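Local atomic coordinates of DELTA1-pyrroline-2-carboxylate reductase (Thermococcus litoralis DSM 5473, PDB entry 6T3E), a protein that catalyses the NAD(P)H-dependent reduction of Delta1-pyrroline-2-carboxylate to L-proline, a reaction linked to L-hydroxyproline metabolism. Residues P61-I66 with F74-P79; M78-E83 with L323-A328; A89-S94 with A109-N114; L274-D279 with K319-A324. One frame throughout, in Å; residues are numbered along the deposited sequence.

How the contacts relate
From the N terminus, contact 1 comes first: it closes the short hairpin of strands 58-68 and 73-82. Strand 87-95 follows on the far side of strand 73-82, and contact 3 pairs it with strand 107-114 in a second hairpin, so contacts 1 and 3 stand in series within one mixed sheet. Contact 2 closes a far longer loop, from strand 73-82 to helix 324-341 near the C terminus, and contact 3 is nested inside it. Contact 4 lies late in the chain, joining the helices around residues 274-279 to the loop 319-324, and ends on the stretch used by contact 2. All four reach the bound proline, contact 2 through Met78, which it shares with contact 1.

Contact 1: residues P61-I66 with F74-P79; sequences PLRTII and FILYMP. With PRO (proline), chain E.
Arg63 stretches alongside the chain of Met78 and lays its guanidinium over the CD2 methyl of Leu76, which lies 3.2 Å from the guanidinium plane toward its rim. Arg63 CG sits between its backbone N and carbonyl carbon (chi1 62°), and from there the chain runs extended to NE, carrying the head to the bound proline. NH1 donates a hydrogen bond to O of the proline, 2.7 Å away and in the guanidinium plane; the same NH1 makes a weak bond to Met78 SD at 3.4 Å. NE and NH2 are taken by Glu276 and the carbonyl of Val321, so the flat group is held from several directions. Arg63, Leu76 and Met78 belong to an antiparallel beta hairpin, strands 58-68 and 73-82, at one end of the mixed sheet that supplies part of the proline pocket. Thr64 and Tyr77 form a hydrogen-bonded pair, as do Ile66 and Ile75; Tyr77 N reaches Thr64 O at 2.9 Å. Between them Ile65 CD1 rests on the same Leu76 CD2 methyl (3.9 Å) that underlies the guanidinium. On the opposite face, with Thr64 and Tyr77, Ile66 CB meets Ile75 CG2 at 3.7 Å, while Ile66 CD1 approaches the Tyr77 ring obliquely.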
# COMPACT_ATOMS: atom_id res chain seq x y z
N PRO B 61 -9.63 -2.78 3.11
CA PRO B 61 -8.95 -2.65 4.40
C PRO B 61 -8.66 -1.18 4.64
O PRO B 61 -8.52 -0.40 3.70
CB PRO B 61 -7.67 -3.46 4.21
CG PRO B 61 -7.42 -3.39 2.73
CD PRO B 61 -8.75 -3.35 2.07
N LEU B 62 -8.58 -0.81 5.91
CA LEU B 62 -8.31 0.58 6.23
C LEU B 62 -6.96 1.01 5.64
O LEU B 62 -5.99 0.25 5.66
CB LEU B 62 -8.33 0.78 7.75
CG LEU B 62 -8.07 2.18 8.32
CD1 LEU B 62 -9.15 3.16 7.90
CD2 LEU B 62 -8.01 2.07 9.84
N ARG B 63 -6.93 2.20 5.04
CA ARG B 63 -5.70 2.66 4.40
C ARG B 63 -4.60 2.89 5.43
O ARG B 63 -4.85 3.22 6.59
CB ARG B 63 -5.94 3.95 3.61
CG ARG B 63 -6.38 5.17 4.45
CD ARG B 63 -6.47 6.44 3.57
NE ARG B 63 -7.34 7.47 4.13
CZ ARG B 63 -7.82 8.50 3.45
NH1 ARG B 63 -7.52 8.66 2.17
NH2 ARG B 63 -8.61 9.39 4.04
N THR B 64 -3.36 2.71 4.98
CA THR B 64 -2.17 2.88 5.81
C THR B 64 -1.64 4.30 5.62
O THR B 64 -1.42 4.74 4.48
CB THR B 64 -1.12 1.84 5.43
OG1 THR B 64 -1.62 0.54 5.75
CG2 THR B 64 0.17 2.07 6.19
N ILE B 65 -1.46 5.03 6.72
CA ILE B 65 -0.95 6.40 6.68
C ILE B 65 0.41 6.44 7.36
O ILE B 65 0.53 6.08 8.54
CB ILE B 65 -1.93 7.39 7.35
CG1 ILE B 65 -3.30 7.29 6.69
CG2 ILE B 65 -1.39 8.82 7.24
CD1 ILE B 65 -4.25 8.36 7.15
N ILE B 66 1.42 6.91 6.64
CA ILE B 66 2.74 7.16 7.19
C ILE B 66 2.94 8.66 7.22
O ILE B 66 2.93 9.32 6.17
CB ILE B 66 3.85 6.49 6.38
CG1 ILE B 66 3.73 4.97 6.44
CG2 ILE B 66 5.23 6.94 6.87
CD1 ILE B 66 4.90 4.25 5.83
N PHE B 74 2.32 13.74 4.62
CA PHE B 74 1.72 12.43 4.79
C PHE B 74 1.79 11.67 3.48
O PHE B 74 1.75 12.27 2.40
CB PHE B 74 0.25 12.53 5.24
CG PHE B 74 0.04 13.35 6.46
CD1 PHE B 74 -0.09 14.72 6.37
CD2 PHE B 74 -0.03 12.75 7.71
CE1 PHE B 74 -0.29 15.49 7.51
CE2 PHE B 74 -0.23 13.50 8.85
CZ PHE B 74 -0.37 14.88 8.75
N ILE B 75 1.89 10.35 3.56
CA ILE B 75 1.75 9.49 2.39
C ILE B 75 0.73 8.40 2.72
O ILE B 75 0.79 7.78 3.80
CB ILE B 75 3.09 8.89 1.92
CG1 ILE B 75 2.85 7.99 0.72
CG2 ILE B 75 3.80 8.16 3.03
CD1 ILE B 75 4.00 7.99 -0.25
N LEU B 76 -0.23 8.19 1.82
CA LEU B 76 -1.37 7.33 2.06
C LEU B 76 -1.39 6.18 1.06
O LEU B 76 -1.32 6.40 -0.15
CB LEU B 76 -2.67 8.16 2.01
CG LEU B 76 -2.92 9.16 3.15
CD1 LEU B 76 -2.21 10.53 2.98
CD2 LEU B 76 -4.41 9.38 3.39
N TYR B 77 -1.54 4.96 1.56
CA TYR B 77 -1.56 3.75 0.73
C TYR B 77 -2.95 3.13 0.83
O TYR B 77 -3.35 2.65 1.90
CB TYR B 77 -0.46 2.78 1.18
CG TYR B 77 0.89 3.46 1.26
CD1 TYR B 77 1.72 3.54 0.14
CD2 TYR B 77 1.31 4.08 2.42
CE1 TYR B 77 2.94 4.19 0.20
CE2 TYR B 77 2.53 4.73 2.49
CZ TYR B 77 3.34 4.78 1.38
OH TYR B 77 4.55 5.42 1.46
N MET B 78 -3.68 3.16 -0.30
CA MET B 78 -5.11 2.86 -0.36
C MET B 78 -5.37 1.74 -1.36
O MET B 78 -5.73 2.00 -2.52
CB MET B 78 -5.92 4.11 -0.74
CG MET B 78 -5.62 5.35 0.10
SD MET B 78 -6.41 6.88 -0.46
CE MET B 78 -8.15 6.48 -0.34
N PRO B 79 -5.22 0.49 -0.95
CA PRO B 79 -5.58 -0.64 -1.81
C PRO B 79 -7.03 -1.07 -1.66
O PRO B 79 -7.68 -0.86 -0.64
CB PRO B 79 -4.63 -1.74 -1.32
CG PRO B 79 -4.42 -1.43 0.14
CD PRO B 79 -4.56 0.07 0.30
N PRO E . -6.82 12.25 1.40
CA PRO E . -6.83 12.28 -0.06
C PRO E . -7.22 10.95 -0.72
O PRO E . -7.84 10.07 -0.11
CB PRO E . -5.39 12.64 -0.41
CG PRO E . -4.96 13.53 0.72
CD PRO E . -5.73 13.09 1.95
OXT PRO E . -6.91 10.74 -1.89

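Contact 2: residues M78-E83 with L323-A328; sequences MPSYLE and LAIEDA
Met78 and Ala324 bring their CA atoms within 5.1 Å of each other where the start of helix 324-328 passes over strand 78-82, the two axes inclined at 66° and 7.3 Å apart at their closest. The small side chain of Ala324 permits this approach: its CB lies against Met78 CB at 3.7 Å and close to the carbonyl oxygens of both Met78 and Pro79. Further along the strand, Ser80 also faces the helix. Its OG, placed between the backbone N and the carbonyl carbon (chi1 79°), makes a weak hydrogen bond of 3.3 Å to Ala324 O and touches the methyl of Ala328 one turn on. That carbonyl also receives the amide of Ala328, so the serine hydroxyl joins a helical bond already in place. Leu82 continues the same face, crossing Ile325 at about a right angle, with its CD2 methyl 3.5 Å from Ile325 CG2. At the other end the chain of Met78, bent at its last torsion, turns its CE methyl toward the backbone of Leu323 and Ala324 and to within 3.7 Å of Asp327 OD2. The other carboxylate oxygen of Asp327 forms salt bridges with Arg134 and Lys91. Alternate strand residues, Met78, Ser80 and Leu82, thus point to the helix, the arrangement of a helix packed on one face of a beta sheet; at the Met78 end this layer borders the proline pocket seen in the complex.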
# COMPACT_ATOMS: atom_id res chain seq x y z
N MET B 78 -3.68 3.16 -0.30
CA MET B 78 -5.11 2.86 -0.36
C MET B 78 -5.37 1.74 -1.36
O MET B 78 -5.73 2.00 -2.52
CB MET B 78 -5.92 4.11 -0.74
CG MET B 78 -5.62 5.35 0.10
SD MET B 78 -6.41 6.88 -0.46
CE MET B 78 -8.15 6.48 -0.34
N PRO B 79 -5.22 0.49 -0.95
CA PRO B 79 -5.58 -0.64 -1.81
C PRO B 79 -7.03 -1.07 -1.66
O PRO B 79 -7.68 -0.86 -0.64
CB PRO B 79 -4.63 -1.74 -1.32
CG PRO B 79 -4.42 -1.43 0.14
CD PRO B 79 -4.56 0.07 0.30
N SER B 80 -7.57 -1.64 -2.74
CA SER B 80 -8.93 -2.17 -2.67
C SER B 80 -9.16 -3.13 -3.82
O SER B 80 -8.52 -3.03 -4.87
CB SER B 80 -9.99 -1.06 -2.68
OG SER B 80 -10.22 -0.56 -3.98
N TYR B 81 -10.10 -4.05 -3.62
CA TYR B 81 -10.47 -5.01 -4.64
C TYR B 81 -11.98 -5.03 -4.74
O TYR B 81 -12.67 -5.32 -3.76
CB TYR B 81 -9.92 -6.41 -4.31
CG TYR B 81 -10.38 -7.48 -5.27
CD1 TYR B 81 -10.48 -7.22 -6.64
CD2 TYR B 81 -10.73 -8.73 -4.81
CE1 TYR B 81 -10.91 -8.20 -7.52
CE2 TYR B 81 -11.17 -9.72 -5.68
CZ TYR B 81 -11.26 -9.45 -7.03
OH TYR B 81 -11.70 -10.44 -7.88
N LEU B 82 -12.50 -4.70 -5.92
CA LEU B 82 -13.93 -4.80 -6.19
C LEU B 82 -14.12 -6.00 -7.10
O LEU B 82 -13.74 -5.97 -8.27
CB LEU B 82 -14.47 -3.51 -6.81
CG LEU B 82 -13.99 -2.21 -6.19
CD1 LEU B 82 -14.75 -1.04 -6.77
CD2 LEU B 82 -14.13 -2.28 -4.68
N GLU B 83 -14.75 -7.04 -6.55
CA GLU B 83 -14.72 -8.35 -7.17
C GLU B 83 -15.71 -8.47 -8.32
O GLU B 83 -15.40 -9.13 -9.32
CB GLU B 83 -14.98 -9.42 -6.11
CG GLU B 83 -14.24 -9.11 -4.79
CD GLU B 83 -14.78 -9.83 -3.57
OE1 GLU B 83 -15.82 -9.39 -3.03
OE2 GLU B 83 -14.14 -10.82 -3.13
N LEU B 323 -12.00 7.11 0.06
CA LEU B 323 -12.09 5.66 0.19
C LEU B 323 -11.51 5.01 -1.06
O LEU B 323 -11.73 5.48 -2.18
CB LEU B 323 -13.54 5.21 0.42
CG LEU B 323 -13.72 3.79 0.98
CD1 LEU B 323 -13.01 3.60 2.32
CD2 LEU B 323 -15.20 3.45 1.09
N ALA B 324 -10.76 3.92 -0.87
CA ALA B 324 -9.98 3.35 -1.96
C ALA B 324 -10.85 2.82 -3.10
O ALA B 324 -10.35 2.70 -4.23
CB ALA B 324 -9.08 2.23 -1.44
N ILE B 325 -12.12 2.50 -2.84
CA ILE B 325 -12.96 1.96 -3.91
C ILE B 325 -13.17 2.99 -5.00
O ILE B 325 -13.38 2.64 -6.17
CB ILE B 325 -14.31 1.46 -3.38
CG1 ILE B 325 -15.13 2.61 -2.79
CG2 ILE B 325 -14.12 0.36 -2.39
CD1 ILE B 325 -16.58 2.23 -2.55
N GLU B 326 -13.17 4.28 -4.64
CA GLU B 326 -13.35 5.31 -5.65
C GLU B 326 -12.17 5.37 -6.61
O GLU B 326 -12.36 5.62 -7.81
CB GLU B 326 -13.58 6.66 -4.96
CG GLU B 326 -14.37 6.53 -3.66
CD GLU B 326 -14.37 7.80 -2.82
OE1 GLU B 326 -13.37 8.55 -2.82
OE2 GLU B 326 -15.38 8.04 -2.13
N ASP B 327 -10.96 5.09 -6.13
CA ASP B 327 -9.83 5.03 -7.03
C ASP B 327 -9.91 3.81 -7.93
O ASP B 327 -9.68 3.91 -9.14
CB ASP B 327 -8.52 5.04 -6.24
CG ASP B 327 -8.48 6.14 -5.19
OD1 ASP B 327 -8.60 7.33 -5.57
OD2 ASP B 327 -8.34 5.81 -3.99
N ALA B 328 -10.29 2.65 -7.38
CA ALA B 328 -10.31 1.44 -8.20
C ALA B 328 -11.37 1.53 -9.29
O ALA B 328 -11.13 1.15 -10.44
CB ALA B 328 -10.52 0.20 -7.34

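Contact 3: residues A89-S94 with A109-N114; sequences AVKVVS and ASILLN. With PRO (proline), chain E.
Strands 87-95 and 107-114 form an antiparallel hairpin in the mixed sheet, and one face of it borders the proline site. The ladder is regular: Val90 pairs with Leu112 and Val92 with Ser110 through reciprocal backbone hydrogen bonds, of which Val92 N to Ser110 O measures 2.7 Å. Lys91, in a non-hydrogen-bonded pair with Ile111, crosses it obliquely, its CG 3.7 Å from Ile111 CG1. With CG anti to the backbone N (chi1 -178°) and a bend at chi3, the lysine chain then leaves the neighbouring strand, and its NZ donates a hydrogen bond of 2.7 Å to OXT of the bound proline. Val93 CB meets the methyl of Ala109 at 3.7 Å, and its CG2 reaches proline CB at 3.5 Å. At the far end of this face Ala89 CB packs on Leu113 CD1, while Val90 CG1 lies beside Leu112 CB on the reverse face. Lys91 NZ also meets Asp327 in a salt bridge and bonds Thr131. A methionine in place of Lys91 would probably leave proline OXT and Asp327 each short of a partner. Several bonds thus probably fix the lysine end where it grips the carboxylate of the bound proline.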
# COMPACT_ATOMS: atom_id res chain seq x y z
N ALA B 89 -6.82 -2.42 -7.39
CA ALA B 89 -5.98 -1.23 -7.53
C ALA B 89 -5.49 -0.72 -6.19
O ALA B 89 -6.16 -0.86 -5.16
CB ALA B 89 -6.71 -0.09 -8.24
N VAL B 90 -4.34 -0.07 -6.24
CA VAL B 90 -3.77 0.64 -5.10
C VAL B 90 -3.34 2.04 -5.54
O VAL B 90 -2.74 2.22 -6.60
CB VAL B 90 -2.60 -0.17 -4.49
CG1 VAL B 90 -1.52 -0.42 -5.55
CG2 VAL B 90 -2.05 0.52 -3.23
N LYS B 91 -3.67 3.04 -4.72
CA LYS B 91 -3.26 4.41 -4.97
C LYS B 91 -2.26 4.83 -3.90
O LYS B 91 -2.46 4.54 -2.71
CB LYS B 91 -4.46 5.36 -4.97
CG LYS B 91 -4.12 6.83 -5.25
CD LYS B 91 -5.39 7.68 -5.41
CE LYS B 91 -5.89 8.20 -4.06
NZ LYS B 91 -6.97 9.24 -4.19
N VAL B 92 -1.17 5.46 -4.32
CA VAL B 92 -0.18 6.04 -3.42
C VAL B 92 -0.32 7.54 -3.55
O VAL B 92 0.05 8.11 -4.58
CB VAL B 92 1.24 5.58 -3.74
CG1 VAL B 92 2.19 6.14 -2.71
CG2 VAL B 92 1.32 4.05 -3.81
N VAL B 93 -0.94 8.18 -2.56
CA VAL B 93 -1.21 9.61 -2.58
C VAL B 93 -0.57 10.27 -1.37
O VAL B 93 -0.59 9.73 -0.26
CB VAL B 93 -2.72 9.90 -2.62
CG1 VAL B 93 -3.41 9.29 -1.42
CG2 VAL B 93 -2.96 11.40 -2.64
N SER B 94 -0.05 11.48 -1.57
CA SER B 94 0.67 12.21 -0.55
C SER B 94 0.07 13.59 -0.37
O SER B 94 -0.49 14.17 -1.31
CB SER B 94 2.16 12.33 -0.88
OG SER B 94 2.32 13.03 -2.10
N ALA B 109 -0.43 11.90 -6.51
CA ALA B 109 -0.86 10.51 -6.42
C ALA B 109 -0.37 9.71 -7.62
O ALA B 109 -0.10 10.24 -8.70
CB ALA B 109 -2.39 10.40 -6.29
N SER B 110 -0.29 8.39 -7.41
CA SER B 110 -0.05 7.41 -8.45
C SER B 110 -0.97 6.22 -8.19
O SER B 110 -1.21 5.87 -7.03
CB SER B 110 1.40 6.93 -8.47
OG SER B 110 2.31 8.00 -8.40
N ILE B 111 -1.47 5.60 -9.26
CA ILE B 111 -2.41 4.49 -9.15
C ILE B 111 -1.85 3.30 -9.92
O ILE B 111 -1.44 3.45 -11.08
CB ILE B 111 -3.80 4.86 -9.68
CG1 ILE B 111 -4.41 5.96 -8.81
CG2 ILE B 111 -4.70 3.59 -9.75
CD1 ILE B 111 -5.84 6.33 -9.16
N LEU B 112 -1.85 2.12 -9.28
CA LEU B 112 -1.39 0.88 -9.88
C LEU B 112 -2.56 -0.08 -10.00
O LEU B 112 -3.29 -0.31 -9.03
CB LEU B 112 -0.25 0.24 -9.07
CG LEU B 112 0.38 -1.03 -9.67
CD1 LEU B 112 1.59 -0.70 -10.55
CD2 LEU B 112 0.79 -2.04 -8.62
N LEU B 113 -2.76 -0.62 -11.20
CA LEU B 113 -3.82 -1.57 -11.48
C LEU B 113 -3.19 -2.93 -11.70
O LEU B 113 -2.31 -3.08 -12.56
CB LEU B 113 -4.60 -1.16 -12.73
CG LEU B 113 -6.09 -1.46 -12.82
CD1 LEU B 113 -6.81 -0.63 -11.80
CD2 LEU B 113 -6.55 -1.11 -14.22
N ASN B 114 -3.67 -3.93 -10.98
CA ASN B 114 -3.18 -5.29 -11.08
C ASN B 114 -4.27 -6.19 -11.65
O ASN B 114 -5.47 -5.92 -11.50
CB ASN B 114 -2.74 -5.83 -9.71
CG ASN B 114 -1.50 -5.16 -9.19
OD1 ASN B 114 -1.59 -4.20 -8.40
ND2 ASN B 114 -0.34 -5.69 -9.57
N PRO E . -6.82 12.25 1.40
CA PRO E . -6.83 12.28 -0.06
C PRO E . -7.22 10.95 -0.72
O PRO E . -7.84 10.07 -0.11
CB PRO E . -5.39 12.64 -0.41
CG PRO E . -4.96 13.53 0.72
CD PRO E . -5.73 13.09 1.95
OXT PRO E . -6.91 10.74 -1.89

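Contact 4: residues L274-D279 with K319-A324; sequences LNESGD and KSVGLA. With NAI (1,4-dihydronicotinamide adenine dinucleotide), chain F; PRO (proline), chain E.
Lys319 crosses Asp279 at about a right angle and closes a salt bridge, NZ to OD2 2.9 Å, meeting the oxygen from above the carboxylate plane (52° out of it). Bends at chi2 and chi3 bring the chain past Ser277, whose OG lies 3.9 Å from Lys319 CE. NZ also bonds Ser244, while the other oxygen of Asp279 takes the backbone amides of Glu254 and Leu255. A leucine at Lys319 would probably leave Asp279 OD2 without its charged mate and the hydroxyl of Ser244 without this partner. Ser320 turns from the helices to the cofactor, its OG donating a hydrogen bond of 3.2 Å to the carboxamide oxygen O7N of the dinucleotide. Val321 turns back: CG1 packs on Ser277 CB at 3.7 Å, and CG2 lies 3.6 Å from Glu276 OE1. The carbonyl of Val321 and OE2 of Glu276 are both engaged by Arg63. Gly322 then passes alongside both ligands, its CA 3.4 Å from the carboxamide nitrogen N7N of the dinucleotide and 3.8 Å from O of the bound proline; a CB here would run into that oxygen and, at these backbone angles, into the carbonyl of Val321. The loop leads from strand 316-319 of the parallel sheet to helix 324-341, with Ser277, N-cap of helix 278-286, and the end of helix 270-276 packed against its first half.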
# COMPACT_ATOMS: atom_id res chain seq x y z
N LEU B 274 -13.98 7.96 11.34
CA LEU B 274 -13.76 7.85 12.78
C LEU B 274 -12.30 7.63 13.15
O LEU B 274 -11.93 7.87 14.30
CB LEU B 274 -14.59 6.69 13.34
CG LEU B 274 -16.10 6.90 13.46
CD1 LEU B 274 -16.80 5.56 13.62
CD2 LEU B 274 -16.42 7.80 14.59
N ASN B 275 -11.49 7.13 12.22
CA ASN B 275 -10.07 6.92 12.47
C ASN B 275 -9.18 8.05 11.97
O ASN B 275 -8.01 8.11 12.36
CB ASN B 275 -9.60 5.61 11.83
CG ASN B 275 -9.93 4.39 12.67
OD1 ASN B 275 -9.16 3.99 13.55
ND2 ASN B 275 -11.08 3.78 12.40
N GLU B 276 -9.67 8.90 11.06
CA GLU B 276 -8.78 9.82 10.37
C GLU B 276 -9.21 11.28 10.46
O GLU B 276 -8.36 12.17 10.38
CB GLU B 276 -8.63 9.44 8.90
CG GLU B 276 -8.18 8.00 8.63
CD GLU B 276 -8.42 7.57 7.17
OE1 GLU B 276 -9.24 8.23 6.49
OE2 GLU B 276 -7.80 6.58 6.71
N SER B 277 -10.50 11.55 10.63
CA SER B 277 -11.04 12.90 10.46
C SER B 277 -11.15 13.62 11.80
O SER B 277 -12.02 13.30 12.61
CB SER B 277 -12.40 12.87 9.78
OG SER B 277 -12.88 14.20 9.64
N GLY B 278 -10.30 14.63 11.99
CA GLY B 278 -10.44 15.47 13.17
C GLY B 278 -11.74 16.24 13.21
O GLY B 278 -12.22 16.57 14.30
N ASP B 279 -12.34 16.50 12.04
CA ASP B 279 -13.64 17.16 11.99
C ASP B 279 -14.69 16.41 12.80
O ASP B 279 -15.67 17.01 13.26
CB ASP B 279 -14.09 17.31 10.53
CG ASP B 279 -13.52 18.55 9.85
OD1 ASP B 279 -13.81 19.67 10.34
OD2 ASP B 279 -12.78 18.42 8.84
N LYS B 319 -19.36 14.30 5.15
CA LYS B 319 -17.95 14.37 5.52
C LYS B 319 -17.19 13.31 4.74
O LYS B 319 -17.50 12.12 4.85
CB LYS B 319 -17.77 14.15 7.02
CG LYS B 319 -16.33 14.32 7.44
CD LYS B 319 -15.86 15.73 7.15
CE LYS B 319 -14.51 15.76 6.47
NZ LYS B 319 -13.97 17.16 6.51
N SER B 320 -16.20 13.73 3.97
CA SER B 320 -15.46 12.84 3.10
C SER B 320 -13.98 12.94 3.40
O SER B 320 -13.44 14.05 3.48
CB SER B 320 -15.73 13.14 1.63
OG SER B 320 -14.66 12.64 0.86
N VAL B 321 -13.34 11.79 3.58
CA VAL B 321 -11.89 11.70 3.73
C VAL B 321 -11.23 10.90 2.62
O VAL B 321 -9.99 10.89 2.53
CB VAL B 321 -11.49 11.10 5.09
CG1 VAL B 321 -11.81 12.11 6.22
CG2 VAL B 321 -12.20 9.79 5.30
N GLY B 322 -12.00 10.17 1.82
CA GLY B 322 -11.48 9.36 0.73
C GLY B 322 -11.57 7.88 1.04
O GLY B 322 -11.27 7.44 2.16
N LEU B 323 -12.00 7.11 0.06
CA LEU B 323 -12.09 5.66 0.19
C LEU B 323 -11.51 5.01 -1.06
O LEU B 323 -11.73 5.48 -2.18
CB LEU B 323 -13.54 5.21 0.42
CG LEU B 323 -13.72 3.79 0.98
CD1 LEU B 323 -13.01 3.60 2.32
CD2 LEU B 323 -15.20 3.45 1.09
N ALA B 324 -10.76 3.92 -0.87
CA ALA B 324 -9.98 3.35 -1.96
C ALA B 324 -10.85 2.82 -3.10
O ALA B 324 -10.35 2.70 -4.23
CB ALA B 324 -9.08 2.23 -1.44
PA NAI F . -4.74 22.86 -2.27
O1A NAI F . -3.52 23.27 -1.48
O2A NAI F . -4.41 22.87 -3.75
O5B NAI F . -6.05 23.79 -1.94
C5B NAI F . -6.26 24.05 -0.56
C4B NAI F . -6.95 25.47 -0.40
O4B NAI F . -7.32 25.66 0.82
C3B NAI F . -5.92 26.58 -0.72
O3B NAI F . -6.39 27.34 -1.74
C2B NAI F . -5.81 27.37 0.61
O2B NAI F . -5.48 28.82 0.34
C1B NAI F . -7.00 27.22 1.12
N9A NAI F . -7.02 27.46 2.54
C8A NAI F . -6.16 26.88 3.39
N7A NAI F . -6.45 27.32 4.61
C5A NAI F . -7.49 28.17 4.52
C6A NAI F . -8.17 28.88 5.48
N6A NAI F . -8.00 28.97 6.92
N1A NAI F . -9.18 29.67 5.15
C2A NAI F . -9.55 29.75 3.84
N3A NAI F . -8.89 29.05 2.89
C4A NAI F . -7.85 28.25 3.25
O3 NAI F . -5.11 21.32 -1.76
PN NAI F . -6.43 20.46 -2.32
O1N NAI F . -5.85 19.46 -3.30
O2N NAI F . -7.45 21.37 -2.94
O5D NAI F . -7.11 19.69 -1.07
C5D NAI F . -8.05 20.38 -0.32
C4D NAI F . -8.39 19.54 0.94
O4D NAI F . -9.03 18.43 0.62
C3D NAI F . -7.09 19.10 1.63
O3D NAI F . -7.26 19.20 3.00
C2D NAI F . -6.94 17.62 1.27
O2D NAI F . -6.08 16.94 2.34
C1D NAI F . -8.18 17.20 1.25
N1N NAI F . -8.33 16.04 0.36
C2N NAI F . -9.18 14.92 0.73
C3N NAI F . -9.71 13.95 -0.36
C7N NAI F . -11.06 13.26 -0.05
O7N NAI F . -11.62 13.56 0.94
N7N NAI F . -11.63 12.26 -0.98
C4N NAI F . -9.33 14.16 -1.82
C5N NAI F . -8.05 14.99 -2.00
C6N NAI F . -7.62 15.98 -0.90
N PRO E . -6.82 12.25 1.40
CA PRO E . -6.83 12.28 -0.06
C PRO E . -7.22 10.95 -0.72
O PRO E . -7.84 10.07 -0.11
CB PRO E . -5.39 12.64 -0.41
CG PRO E . -4.96 13.53 0.72
CD PRO E . -5.73 13.09 1.95
OXT PRO E . -6.91 10.74 -1.89